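Local structure of beta-1,4-exocellulase (Thermobifida fusca, 4B4H) at residues A[162-167]-A[206-211]; A[214-219]-A[276-281]; A[268-273]-A[282-287]. The protein is a cellobiohydrolase that degrades cellulose, probably releasing cellobiose from chain ends, and is represented here by its glycoside hydrolase family 6 catalytic domain. All blocks are in the same frame, centred on the assembly; numbering follows the deposited sequence.

In the fold
The three contacts lie around the largely parallel sheet of the family 6 catalytic domain. Along the chain, contact 1 closes before contacts 2 and 3 open, and the segments of the latter two alternate. Contact 1 pairs helices 162-175 and 198-209. Contact 2 pairs the loops leading into strands 221-224 and 283-287, and contact 3 sets helix 262-276 against strand 283-287. The centre of contact 2 lies about 13 Å from that of contact 1 and 12 Å from that of contact 3. Phe-278 links all three: its ring touches Ala-209, and its N probably bonds to Leu-273 O. Contacts 1 and 3 do not touch. Contacts 2 and 3 thus hold helix 262-276 and nearby loops to parallel strands.

Contact 1: A[162-167]-A[206-211]; sequences GYVNGV and YEAANA
Tyr-206 O, in the helix whose Ala-208 packs against Val-164, takes a nearly straight bond from Asn-210 ND2 (2.9 Å, 166°) and a weak one from Asn-210 N. ND2 also sits over the centre of the Tyr-206 ring. This is helix-helix packing in the α/β fold of family 6: helix 162-175 lies against the last turn of helix 198-209 and the residues after it, among them Ala-211. Across the contact the meeting is apolar. Val-164 carries it with CG1, placed opposite its backbone N (chi1 171°). That methyl lies 3.7 Å from Glu-207 CG and 3.8 Å from Ala-211 CB. The extended Glu-207 chain crosses the valine at about a right angle, with its carboxyl carbon near both methyls. If an alanine stood in place of Val-164, both methyls would be gone, and the Glu-207 chain and Ala-211 would probably face a gap between the helices. Ala-211 CB also meets Val-164 O at 3.6 Å and Asn-165 OD1 at 3.7 Å. Asn-165 O bonds to Ser-212 OG, just beyond. Deeper in, Val-167 CG1 rests on Ala-208 CB at 3.8 Å.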
ATOM      1  N   GLY A 162      -8.729 -17.239   7.827  1.00  8.39           N
ATOM      2  CA  GLY A 162      -9.603 -16.055   7.737  1.00  7.92           C
ATOM      3  C   GLY A 162      -9.125 -15.089   6.672  1.00  7.60           C
ATOM      4  O   GLY A 162      -9.929 -14.592   5.903  1.00  7.51           O
ATOM      5  N   TYR A 163      -7.826 -14.796   6.679  1.00  7.38           N
ATOM      6  CA  TYR A 163      -7.206 -13.994   5.615  1.00  7.06           C
ATOM      7  C   TYR A 163      -7.288 -14.649   4.247  1.00  7.06           C
ATOM      8  O   TYR A 163      -7.727 -14.021   3.291  1.00  6.88           O
ATOM      9  CB  TYR A 163      -5.738 -13.712   5.926  1.00  7.13           C
ATOM     10  CG  TYR A 163      -5.443 -12.627   6.938  1.00  6.97           C
ATOM     11  CD1 TYR A 163      -6.424 -12.122   7.808  1.00  6.89           C
ATOM     12  CD2 TYR A 163      -4.153 -12.131   7.044  1.00  7.00           C
ATOM     13  CE1 TYR A 163      -6.111 -11.132   8.735  1.00  6.92           C
ATOM     14  CE2 TYR A 163      -3.832 -11.149   7.961  1.00  6.95           C
ATOM     15  CZ  TYR A 163      -4.812 -10.654   8.809  1.00  7.03           C
ATOM     16  OH  TYR A 163      -4.481  -9.676   9.716  1.00  6.96           O
ATOM     17  N   VAL A 164      -6.878 -15.910   4.153  1.00  6.93           N
ATOM     18  CA  VAL A 164      -6.844 -16.601   2.859  1.00  7.15           C
ATOM     19  C   VAL A 164      -8.260 -16.670   2.267  1.00  7.23           C
ATOM     20  O   VAL A 164      -8.486 -16.310   1.105  1.00  7.62           O
ATOM     21  CB  VAL A 164      -6.187 -18.006   2.987  1.00  7.07           C
ATOM     22  CG1 VAL A 164      -6.339 -18.811   1.706  1.00  7.40           C
ATOM     23  CG2 VAL A 164      -4.727 -17.882   3.372  1.00  7.58           C
ATOM     24  N   ASN A 165      -9.217 -17.126   3.066  1.00  7.59           N
ATOM     25  CA  ASN A 165     -10.593 -17.276   2.602  1.00  7.71           C
ATOM     26  C   ASN A 165     -11.326 -15.951   2.396  1.00  7.23           C
ATOM     27  O   ASN A 165     -12.144 -15.845   1.487  1.00  7.12           O
ATOM     28  CB  ASN A 165     -11.394 -18.163   3.557  1.00  8.43           C
ATOM     29  CG  ASN A 165     -10.995 -19.622   3.466  1.00  9.09           C
ATOM     30  OD1 ASN A 165     -10.494 -20.086   2.448  1.00  9.79           O
ATOM     31  ND2 ASN A 165     -11.237 -20.363   4.543  1.00  9.49           N
ATOM     32  N   GLY A 166     -11.040 -14.962   3.250  1.00  7.14           N
ATOM     33  CA  GLY A 166     -11.596 -13.615   3.094  1.00  6.83           C
ATOM     34  C   GLY A 166     -11.165 -13.033   1.763  1.00  6.80           C
ATOM     35  O   GLY A 166     -12.010 -12.638   0.961  1.00  6.86           O
ATOM     36  N   VAL A 167      -9.853 -12.992   1.546  1.00  6.68           N
ATOM     37  CA  VAL A 167      -9.274 -12.500   0.294  1.00  6.49           C
ATOM     38  C   VAL A 167      -9.834 -13.235  -0.926  1.00  6.63           C
ATOM     39  O   VAL A 167     -10.205 -12.586  -1.912  1.00  6.54           O
ATOM     40  CB  VAL A 167      -7.731 -12.569   0.323  1.00  6.52           C
ATOM     41  CG1 VAL A 167      -7.156 -12.368  -1.069  1.00  6.54           C
ATOM     42  CG2 VAL A 167      -7.166 -11.548   1.296  1.00  6.53           C
ATOM     43  N   TYR A 206      -1.042 -17.281  -4.108  1.00  9.71           N
ATOM     44  CA  TYR A 206      -1.640 -18.281  -4.986  1.00 10.24           C
ATOM     45  C   TYR A 206      -2.723 -19.044  -4.239  1.00 10.19           C
ATOM     46  O   TYR A 206      -3.806 -19.255  -4.767  1.00 10.42           O
ATOM     47  CB  TYR A 206      -0.564 -19.232  -5.524  1.00 11.16           C
ATOM     48  CG  TYR A 206      -1.069 -20.199  -6.583  1.00 11.75           C
ATOM     49  CD1 TYR A 206      -1.155 -19.816  -7.935  1.00 11.98           C
ATOM     50  CD2 TYR A 206      -1.466 -21.486  -6.239  1.00 12.25           C
ATOM     51  CE1 TYR A 206      -1.631 -20.694  -8.899  1.00 12.64           C
ATOM     52  CE2 TYR A 206      -1.934 -22.372  -7.198  1.00 12.53           C
ATOM     53  CZ  TYR A 206      -2.012 -21.974  -8.519  1.00 12.89           C
ATOM     54  OH  TYR A 206      -2.479 -22.858  -9.455  1.00 13.54           O
ATOM     55  N   GLU A 207      -2.436 -19.418  -2.996  1.00 10.13           N
ATOM     56  CA  GLU A 207      -3.426 -20.049  -2.123  1.00 10.33           C
ATOM     57  C   GLU A 207      -4.699 -19.196  -2.060  1.00  9.90           C
ATOM     58  O   GLU A 207      -5.791 -19.716  -2.298  1.00 10.05           O
ATOM     59  CB  GLU A 207      -2.848 -20.295  -0.722  1.00 10.98           C
ATOM     60  CG  GLU A 207      -3.779 -21.025   0.244  1.00 11.95           C
ATOM     61  CD  GLU A 207      -3.186 -21.189   1.641  1.00 12.87           C
ATOM     62  OE1 GLU A 207      -2.098 -20.646   1.907  1.00 14.24           O
ATOM     63  OE2 GLU A 207      -3.821 -21.862   2.483  1.00 14.27           O
ATOM     64  N   ALA A 208      -4.538 -17.900  -1.773  1.00  9.40           N
ATOM     65  CA  ALA A 208      -5.678 -16.961  -1.626  1.00  8.95           C
ATOM     66  C   ALA A 208      -6.495 -16.844  -2.904  1.00  8.76           C
ATOM     67  O   ALA A 208      -7.724 -16.867  -2.882  1.00  8.51           O
ATOM     68  CB  ALA A 208      -5.194 -15.580  -1.193  1.00  9.05           C
ATOM     69  N   ALA A 209      -5.791 -16.699  -4.018  1.00  8.66           N
ATOM     70  CA  ALA A 209      -6.414 -16.587  -5.337  1.00  8.74           C
ATOM     71  C   ALA A 209      -7.228 -17.809  -5.737  1.00  8.81           C
ATOM     72  O   ALA A 209      -8.102 -17.720  -6.593  1.00  8.28           O
ATOM     73  CB  ALA A 209      -5.341 -16.329  -6.369  1.00  8.97           C
ATOM     74  N   ASN A 210      -6.910 -18.961  -5.154  1.00  8.98           N
ATOM     75  CA  ASN A 210      -7.674 -20.176  -5.423  1.00  9.02           C
ATOM     76  C   ASN A 210      -8.649 -20.557  -4.314  1.00  9.09           C
ATOM     77  O   ASN A 210      -9.339 -21.573  -4.427  1.00  9.58           O
ATOM     78  CB  ASN A 210      -6.718 -21.322  -5.713  1.00  9.59           C
ATOM     79  CG  ASN A 210      -6.057 -21.172  -7.054  1.00  9.63           C
ATOM     80  OD1 ASN A 210      -6.620 -21.575  -8.072  1.00 10.08           O
ATOM     81  ND2 ASN A 210      -4.880 -20.553  -7.078  1.00  9.92           N
ATOM     82  N   ALA A 211      -8.724 -19.724  -3.271  1.00  8.85           N
ATOM     83  CA  ALA A 211      -9.611 -19.969  -2.124  1.00  8.72           C
ATOM     84  C   ALA A 211     -11.036 -19.449  -2.364  1.00  8.72           C
ATOM     85  O   ALA A 211     -11.240 -18.560  -3.182  1.00  8.89           O
ATOM     86  CB  ALA A 211      -9.029 -19.316  -0.872  1.00  8.72           C
TER

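Contact 2: A[214-219]-A[276-281]; sequences STVDYV and KGFRSD
Arg-279 NH1 forms a salt bridge to Asp-217 OD1 at 2.8 Å, with an N-H...O angle of 155°. The oxygen is met on its anti side, somewhat out of the carboxylate plane but close to the guanidinium plane. The two flat groups are well turned from each other. Within its own segment, Arg-279 NE bonds to Asp-281 OD1 at 3.1 Å, on the syn lone pair. The arginine chain bends at its third torsion (chi3 51°), which helps its end serve both carboxylates. The backbones are bridged by water 1, which donates to Val-216 O (2.7 Å) and accepts from Arg-279 N (3.0 Å). Beside this lies the packing. Val-216 CG1 makes a CH-pi contact over one face of the Phe-278 ring, 4.1 Å from its centroid and 20° off the normal. Val-219 CG2 comes to the edge of the same ring, 3.9 Å from CE1. Phe-222 of the sheet meets Phe-278 edge-to-face. Gly-277, with positive phi, ends helix 262-276, and its O lies 3.4 Å from Val-216 CG2. The contact thus joins the loops that enter strands 221-224 and 283-287. Asp-281 binds calcium in a structure of this protein, though none is bound here. Gripping both carboxylates, Arg-279 probably offsets their mutual repulsion and favours their ionised forms.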
ATOM      1  N   SER A 214     -12.443 -18.680  -5.837  1.00  8.61           N
ATOM      2  CA  SER A 214     -11.648 -17.840  -6.736  1.00  8.79           C
ATOM      3  C   SER A 214     -10.698 -18.666  -7.629  1.00  9.03           C
ATOM      4  O   SER A 214     -10.415 -19.847  -7.347  1.00  9.24           O
ATOM      5  CB  SER A 214     -10.893 -16.780  -5.936  1.00  8.60           C
ATOM      6  OG  SER A 214     -10.140 -15.891  -6.761  1.00  8.06           O
ATOM      7  N   THR A 215     -10.276 -18.068  -8.745  1.00  9.57           N
ATOM      8  CA  THR A 215      -9.187 -18.607  -9.569  1.00  9.86           C
ATOM      9  C   THR A 215      -8.239 -17.451  -9.842  1.00 10.07           C
ATOM     10  O   THR A 215      -8.580 -16.296  -9.561  1.00 10.53           O
ATOM     11  CB  THR A 215      -9.633 -19.210 -10.922  1.00  9.89           C
ATOM     12  OG1 THR A 215     -10.003 -18.160 -11.820  1.00 10.25           O
ATOM     13  CG2 THR A 215     -10.790 -20.201 -10.764  1.00  9.88           C
ATOM     14  N   VAL A 216      -7.056 -17.753 -10.375  1.00 10.41           N
ATOM     15  CA  VAL A 216      -6.101 -16.707 -10.810  1.00 11.12           C
ATOM     16  C   VAL A 216      -6.711 -15.761 -11.839  1.00 11.65           C
ATOM     17  O   VAL A 216      -6.268 -14.633 -11.987  1.00 11.64           O
ATOM     18  CB  VAL A 216      -4.761 -17.300 -11.329  1.00 11.13           C
ATOM     19  CG1 VAL A 216      -4.089 -18.141 -10.245  1.00 11.11           C
ATOM     20  CG2 VAL A 216      -4.953 -18.092 -12.629  1.00 11.14           C
ATOM     21  N   ASP A 217      -7.743 -16.225 -12.537  1.00 12.30           N
ATOM     22  CA  ASP A 217      -8.458 -15.410 -13.520  1.00 12.81           C
ATOM     23  C   ASP A 217      -9.246 -14.232 -12.912  1.00 12.15           C
ATOM     24  O   ASP A 217      -9.773 -13.385 -13.645  1.00 12.74           O
ATOM     25  CB  ASP A 217      -9.350 -16.318 -14.372  1.00 14.69           C
ATOM     26  CG  ASP A 217      -8.538 -17.186 -15.350  1.00 15.89           C
ATOM     27  OD1 ASP A 217      -7.720 -16.632 -16.106  1.00 16.92           O
ATOM     28  OD2 ASP A 217      -8.709 -18.423 -15.373  1.00 17.12           O
ATOM     29  N   TYR A 218      -9.324 -14.177 -11.574  1.00 11.14           N
ATOM     30  CA  TYR A 218      -9.903 -13.016 -10.884  1.00 10.34           C
ATOM     31  C   TYR A 218      -8.844 -12.038 -10.354  1.00  9.72           C
ATOM     32  O   TYR A 218      -9.175 -11.049  -9.694  1.00 10.24           O
ATOM     33  CB  TYR A 218     -10.833 -13.458  -9.748  1.00 10.77           C
ATOM     34  CG  TYR A 218     -11.979 -14.315 -10.213  1.00 11.32           C
ATOM     35  CD1 TYR A 218     -12.794 -13.927 -11.285  1.00 11.66           C
ATOM     36  CD2 TYR A 218     -12.239 -15.526  -9.591  1.00 11.64           C
ATOM     37  CE1 TYR A 218     -13.839 -14.733 -11.703  1.00 11.82           C
ATOM     38  CE2 TYR A 218     -13.279 -16.339 -10.000  1.00 12.05           C
ATOM     39  CZ  TYR A 218     -14.077 -15.939 -11.055  1.00 12.04           C
ATOM     40  OH  TYR A 218     -15.094 -16.768 -11.455  1.00 12.51           O
ATOM     41  N   VAL A 219      -7.571 -12.319 -10.633  1.00  9.26           N
ATOM     42  CA  VAL A 219      -6.491 -11.418 -10.227  1.00  8.60           C
ATOM     43  C   VAL A 219      -5.893 -10.747 -11.448  1.00  8.52           C
ATOM     44  O   VAL A 219      -5.378 -11.419 -12.344  1.00  8.87           O
ATOM     45  CB  VAL A 219      -5.391 -12.157  -9.439  1.00  8.33           C
ATOM     46  CG1 VAL A 219      -4.310 -11.176  -8.977  1.00  8.57           C
ATOM     47  CG2 VAL A 219      -6.001 -12.841  -8.225  1.00  8.19           C
ATOM     48  N   LYS A 276       4.356 -19.535 -10.696  1.00 12.85           N
ATOM     49  CA  LYS A 276       3.448 -20.197  -9.758  1.00 13.35           C
ATOM     50  C   LYS A 276       2.095 -20.562 -10.382  1.00 13.27           C
ATOM     51  O   LYS A 276       1.467 -21.560  -9.987  1.00 13.48           O
ATOM     52  CB  LYS A 276       3.254 -19.310  -8.524  1.00 13.24           C
ATOM     53  CG  LYS A 276       2.471 -19.937  -7.379  1.00 13.43           C
ATOM     54  CD  LYS A 276       3.196 -21.111  -6.734  1.00 13.81           C
ATOM     55  CE  LYS A 276       2.313 -21.759  -5.675  1.00 13.93           C
ATOM     56  NZ  LYS A 276       2.837 -23.052  -5.136  1.00 14.35           N
ATOM     57  N   GLY A 277       1.636 -19.760 -11.343  1.00 13.25           N
ATOM     58  CA  GLY A 277       0.399 -20.066 -12.050  1.00 12.79           C
ATOM     59  C   GLY A 277      -0.601 -18.939 -12.223  1.00 13.00           C
ATOM     60  O   GLY A 277      -1.769 -19.193 -12.497  1.00 13.35           O
ATOM     61  N   PHE A 278      -0.142 -17.698 -12.064  1.00 12.93           N
ATOM     62  CA  PHE A 278      -0.966 -16.525 -12.347  1.00 12.77           C
ATOM     63  C   PHE A 278      -0.932 -16.219 -13.847  1.00 13.18           C
ATOM     64  O   PHE A 278      -0.060 -16.716 -14.572  1.00 14.54           O
ATOM     65  CB  PHE A 278      -0.489 -15.320 -11.528  1.00 12.22           C
ATOM     66  CG  PHE A 278      -0.961 -15.339 -10.102  1.00 12.05           C
ATOM     67  CD1 PHE A 278      -2.191 -14.786  -9.761  1.00 12.06           C
ATOM     68  CD2 PHE A 278      -0.189 -15.919  -9.099  1.00 12.07           C
ATOM     69  CE1 PHE A 278      -2.646 -14.804  -8.458  1.00 12.01           C
ATOM     70  CE2 PHE A 278      -0.641 -15.949  -7.785  1.00 12.34           C
ATOM     71  CZ  PHE A 278      -1.864 -15.382  -7.465  1.00 12.30           C
ATOM     72  N   ARG A 279      -1.882 -15.404 -14.304  1.00 13.90           N
ATOM     73  CA  ARG A 279      -2.010 -15.080 -15.729  1.00 14.57           C
ATOM     74  C   ARG A 279      -0.777 -14.363 -16.257  1.00 14.40           C
ATOM     75  O   ARG A 279      -0.213 -13.514 -15.565  1.00 13.76           O
ATOM     76  CB  ARG A 279      -3.246 -14.214 -15.959  1.00 15.46           C
ATOM     77  CG  ARG A 279      -4.568 -14.907 -15.653  1.00 16.62           C
ATOM     78  CD  ARG A 279      -5.723 -14.025 -16.102  1.00 17.86           C
ATOM     79  NE  ARG A 279      -5.528 -13.595 -17.485  1.00 19.14           N
ATOM     80  CZ  ARG A 279      -6.219 -14.062 -18.519  1.00 19.72           C
ATOM     81  NH1 ARG A 279      -7.175 -14.964 -18.339  1.00 20.82           N
ATOM     82  NH2 ARG A 279      -5.958 -13.622 -19.741  1.00 20.77           N
ATOM     83  N   SER A 280      -0.385 -14.694 -17.492  1.00 14.60           N
ATOM     84  CA  SER A 280       0.841 -14.172 -18.116  1.00 14.37           C
ATOM     85  C   SER A 280       0.826 -12.653 -18.280  1.00 14.00           C
ATOM     86  O   SER A 280       1.883 -12.019 -18.378  1.00 13.70           O
ATOM     87  CB  SER A 280       1.075 -14.833 -19.487  1.00 15.01           C
ATOM     88  OG  SER A 280       0.669 -13.969 -20.548  1.00 16.76           O
ATOM     89  N   ASP A 281      -0.375 -12.084 -18.321  1.00 13.56           N
ATOM     90  CA  ASP A 281      -0.561 -10.656 -18.539  1.00 13.87           C
ATOM     91  C   ASP A 281      -0.840  -9.862 -17.250  1.00 12.98           C
ATOM     92  O   ASP A 281      -1.401  -8.768 -17.310  1.00 12.97           O
ATOM     93  CB  ASP A 281      -1.657 -10.412 -19.585  1.00 14.80           C
ATOM     94  CG  ASP A 281      -3.006 -10.972 -19.165  1.00 15.43           C
ATOM     95  OD1 ASP A 281      -3.033 -12.052 -18.541  1.00 16.74           O
ATOM     96  OD2 ASP A 281      -4.036 -10.333 -19.461  1.00 15.89           O
TER
HETATM   97  O   HOH W   1      -3.701 -13.959 -12.454  1.00  9.30           O

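Contact 3: A[268-273]-A[282-287]; sequences DLRQAL and IGMLID
Met-284 CE packs against Leu-269 CD2 at 3.7 Å, the two side chains crossing at about a right angle. The same methyl lies more loosely, at 4.3 Å, from Leu-273 CD1. Met-284 reaches this place by a bent chain: CG is set opposite its own carbonyl carbon (chi1 -50°), and further bends at chi2 and chi3 bring CE up against Leu-269. The stem of Arg-270 lies across the thioether, with CB 3.8 Å from Met-284 SD and at about the same distance from Met-284 CG. A second apolar touch comes from Ile-282, whose CD1 sits 4.0 Å from Leu-273 CB. Phe-222 of the neighbouring strand joins this core and touches Leu-273, Ile-282 and Met-284. Leu-269 also meets Phe-198 and Val-202 of helix 198-209.

Toward the edge the contact turns polar. The Arg-270 chain is extended from CG to NE, which carries its guanidinium past Met-284 to the start of the strand. Ile-282 CG1 touches Arg-270 CG and lies loosely over one face of the guanidinium. Arg-270 NE donates to Ile-282 O, but the modelled 2.5 Å is unusually short and its exact value is doubtful. Arg-270 NH2 adds a weak bond to Ile-282 O at 2.9 Å. NH2 also has a weak bond to Ser-280 O, in the loop before the strand. Arg-270 thus ties helix 262-276 to that loop while its stem packs on Met-284.

The axes of helix 268-273 and strand 283-287 approach to 9.1 Å and run 146° apart, roughly antiparallel. Strand 283-287 pairs in parallel with strands 221-224 and 346-350. Helix 262-276 lies on the path from 221-224 to 283-287, forming a beta-alpha-beta crossover of the kind that builds the distorted α/β barrel of family 6.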
ATOM      1  N   ASP A 268      10.631  -8.829 -10.276  1.00 10.33           N
ATOM      2  CA  ASP A 268      10.938 -10.217  -9.910  1.00 10.47           C
ATOM      3  C   ASP A 268       9.700 -10.959  -9.411  1.00 10.79           C
ATOM      4  O   ASP A 268       9.446 -12.075  -9.834  1.00 11.47           O
ATOM      5  CB  ASP A 268      12.058 -10.272  -8.864  1.00 10.93           C
ATOM      6  CG  ASP A 268      13.448 -10.254  -9.491  1.00 11.41           C
ATOM      7  OD1 ASP A 268      13.565 -10.086 -10.726  1.00 11.81           O
ATOM      8  OD2 ASP A 268      14.440 -10.421  -8.759  1.00 11.53           O
ATOM      9  N   LEU A 269       8.917 -10.316  -8.545  1.00 10.95           N
ATOM     10  CA  LEU A 269       7.694 -10.915  -8.018  1.00 11.19           C
ATOM     11  C   LEU A 269       6.736 -11.288  -9.154  1.00 11.33           C
ATOM     12  O   LEU A 269       6.166 -12.385  -9.147  1.00 11.28           O
ATOM     13  CB  LEU A 269       7.032  -9.980  -6.999  1.00 11.16           C
ATOM     14  CG  LEU A 269       5.866 -10.480  -6.145  1.00 11.12           C
ATOM     15  CD1 LEU A 269       6.318 -11.433  -5.046  1.00 11.57           C
ATOM     16  CD2 LEU A 269       5.129  -9.287  -5.560  1.00 11.15           C
ATOM     17  N   ARG A 270       6.606 -10.391 -10.142  1.00 11.71           N
ATOM     18  CA  ARG A 270       5.717 -10.603 -11.289  1.00 12.05           C
ATOM     19  C   ARG A 270       6.051 -11.916 -12.005  1.00 12.06           C
ATOM     20  O   ARG A 270       5.155 -12.710 -12.307  1.00 11.59           O
ATOM     21  CB  ARG A 270       5.778  -9.423 -12.265  1.00 12.50           C
ATOM     22  CG  ARG A 270       4.733  -9.521 -13.357  1.00 13.26           C
ATOM     23  CD  ARG A 270       4.950  -8.492 -14.448  1.00 13.98           C
ATOM     24  NE  ARG A 270       3.986  -8.706 -15.521  1.00 14.73           N
ATOM     25  CZ  ARG A 270       4.153  -9.570 -16.521  1.00 15.66           C
ATOM     26  NH1 ARG A 270       5.258 -10.300 -16.601  1.00 16.42           N
ATOM     27  NH2 ARG A 270       3.208  -9.697 -17.446  1.00 16.44           N
ATOM     28  N   GLN A 271       7.341 -12.138 -12.242  1.00 12.25           N
ATOM     29  CA  GLN A 271       7.832 -13.376 -12.853  1.00 12.37           C
ATOM     30  C   GLN A 271       7.590 -14.605 -11.977  1.00 12.04           C
ATOM     31  O   GLN A 271       7.106 -15.623 -12.459  1.00 11.48           O
ATOM     32  CB  GLN A 271       9.311 -13.254 -13.259  1.00 13.70           C
ATOM     33  CG  GLN A 271       9.572 -12.376 -14.484  1.00 14.75           C
ATOM     34  CD  GLN A 271       8.509 -12.509 -15.567  1.00 15.50           C
ATOM     35  OE1 GLN A 271       8.123 -13.618 -15.960  1.00 16.22           O
ATOM     36  NE2 GLN A 271       8.019 -11.373 -16.045  1.00 15.88           N
ATOM     37  N   ALA A 272       7.907 -14.492 -10.688  1.00 11.52           N
ATOM     38  CA  ALA A 272       7.646 -15.569  -9.733  1.00 11.16           C
ATOM     39  C   ALA A 272       6.174 -15.973  -9.731  1.00 10.90           C
ATOM     40  O   ALA A 272       5.849 -17.160  -9.738  1.00 10.78           O
ATOM     41  CB  ALA A 272       8.096 -15.177  -8.340  1.00 11.74           C
ATOM     42  N   LEU A 273       5.283 -14.981  -9.770  1.00 10.42           N
ATOM     43  CA  LEU A 273       3.850 -15.247  -9.669  1.00 10.22           C
ATOM     44  C   LEU A 273       3.323 -15.944 -10.904  1.00 10.26           C
ATOM     45  O   LEU A 273       2.488 -16.837 -10.808  1.00 10.10           O
ATOM     46  CB  LEU A 273       3.071 -13.960  -9.395  1.00  9.93           C
ATOM     47  CG  LEU A 273       3.326 -13.361  -8.008  1.00  9.61           C
ATOM     48  CD1 LEU A 273       3.120 -11.852  -8.064  1.00  9.77           C
ATOM     49  CD2 LEU A 273       2.484 -14.001  -6.901  1.00  9.99           C
ATOM     50  N   ILE A 282      -0.442 -10.385 -16.091  1.00 12.19           N
ATOM     51  CA  ILE A 282      -0.549  -9.566 -14.871  1.00 11.24           C
ATOM     52  C   ILE A 282       0.353  -8.334 -14.972  1.00 11.01           C
ATOM     53  O   ILE A 282       1.463  -8.397 -15.508  1.00 11.42           O
ATOM     54  CB  ILE A 282      -0.346 -10.323 -13.516  1.00 10.65           C
ATOM     55  CG1 ILE A 282       0.955 -11.138 -13.468  1.00 10.60           C
ATOM     56  CG2 ILE A 282      -1.561 -11.190 -13.171  1.00 10.84           C
ATOM     57  CD1 ILE A 282       1.277 -11.649 -12.070  1.00 10.56           C
ATOM     58  N   GLY A 283      -0.168  -7.202 -14.513  1.00 10.30           N
ATOM     59  CA  GLY A 283       0.624  -5.977 -14.373  1.00  9.57           C
ATOM     60  C   GLY A 283       0.770  -5.635 -12.902  1.00  8.94           C
ATOM     61  O   GLY A 283      -0.058  -6.031 -12.066  1.00  9.06           O
ATOM     62  N   MET A 284       1.819  -4.898 -12.576  1.00  8.71           N
ATOM     63  CA  MET A 284       2.076  -4.519 -11.186  1.00  8.31           C
ATOM     64  C   MET A 284       1.811  -3.027 -10.968  1.00  7.94           C
ATOM     65  O   MET A 284       2.004  -2.227 -11.863  1.00  8.30           O
ATOM     66  CB  MET A 284       3.523  -4.852 -10.776  1.00  8.63           C
ATOM     67  CG  MET A 284       3.992  -6.272 -11.091  1.00  8.64           C
ATOM     68  SD  MET A 284       3.050  -7.584 -10.279  1.00  9.16           S
ATOM     69  CE  MET A 284       3.960  -7.689  -8.740  1.00  9.54           C
ATOM     70  N   LEU A 285       1.395  -2.653  -9.763  1.00  7.37           N
ATOM     71  CA  LEU A 285       1.323  -1.243  -9.383  1.00  7.07           C
ATOM     72  C   LEU A 285       2.321  -0.967  -8.266  1.00  6.90           C
ATOM     73  O   LEU A 285       2.639  -1.870  -7.493  1.00  6.43           O
ATOM     74  CB  LEU A 285      -0.086  -0.868  -8.905  1.00  6.78           C
ATOM     75  CG  LEU A 285      -1.270  -1.126  -9.837  1.00  6.79           C
ATOM     76  CD1 LEU A 285      -2.586  -0.796  -9.143  1.00  6.87           C
ATOM     77  CD2 LEU A 285      -1.101  -0.356 -11.153  1.00  6.89           C
ATOM     78  N   ILE A 286       2.844   0.265  -8.222  1.00  6.61           N
ATOM     79  CA  ILE A 286       3.560   0.766  -7.033  1.00  6.70           C
ATOM     80  C   ILE A 286       2.934   2.085  -6.584  1.00  6.85           C
ATOM     81  O   ILE A 286       2.755   2.997  -7.390  1.00  7.07           O
ATOM     82  CB  ILE A 286       5.066   1.031  -7.260  1.00  6.67           C
ATOM     83  CG1 ILE A 286       5.780  -0.158  -7.938  1.00  6.62           C
ATOM     84  CG2 ILE A 286       5.727   1.417  -5.929  1.00  6.59           C
ATOM     85  CD1 ILE A 286       7.125   0.225  -8.556  1.00  6.60           C
ATOM     86  N   ASP A 287       2.629   2.187  -5.292  1.00  6.73           N
ATOM     87  CA  ASP A 287       2.098   3.425  -4.733  1.00  6.72           C
ATOM     88  C   ASP A 287       3.253   4.357  -4.424  1.00  6.73           C
ATOM     89  O   ASP A 287       4.054   4.066  -3.526  1.00  6.62           O
ATOM     90  CB  ASP A 287       1.342   3.121  -3.440  1.00  6.81           C
ATOM     91  CG  ASP A 287       0.678   4.352  -2.817  1.00  7.20           C
ATOM     92  OD1 ASP A 287       0.784   5.486  -3.339  1.00  7.36           O
ATOM     93  OD2 ASP A 287       0.051   4.157  -1.750  1.00  7.18           O
TER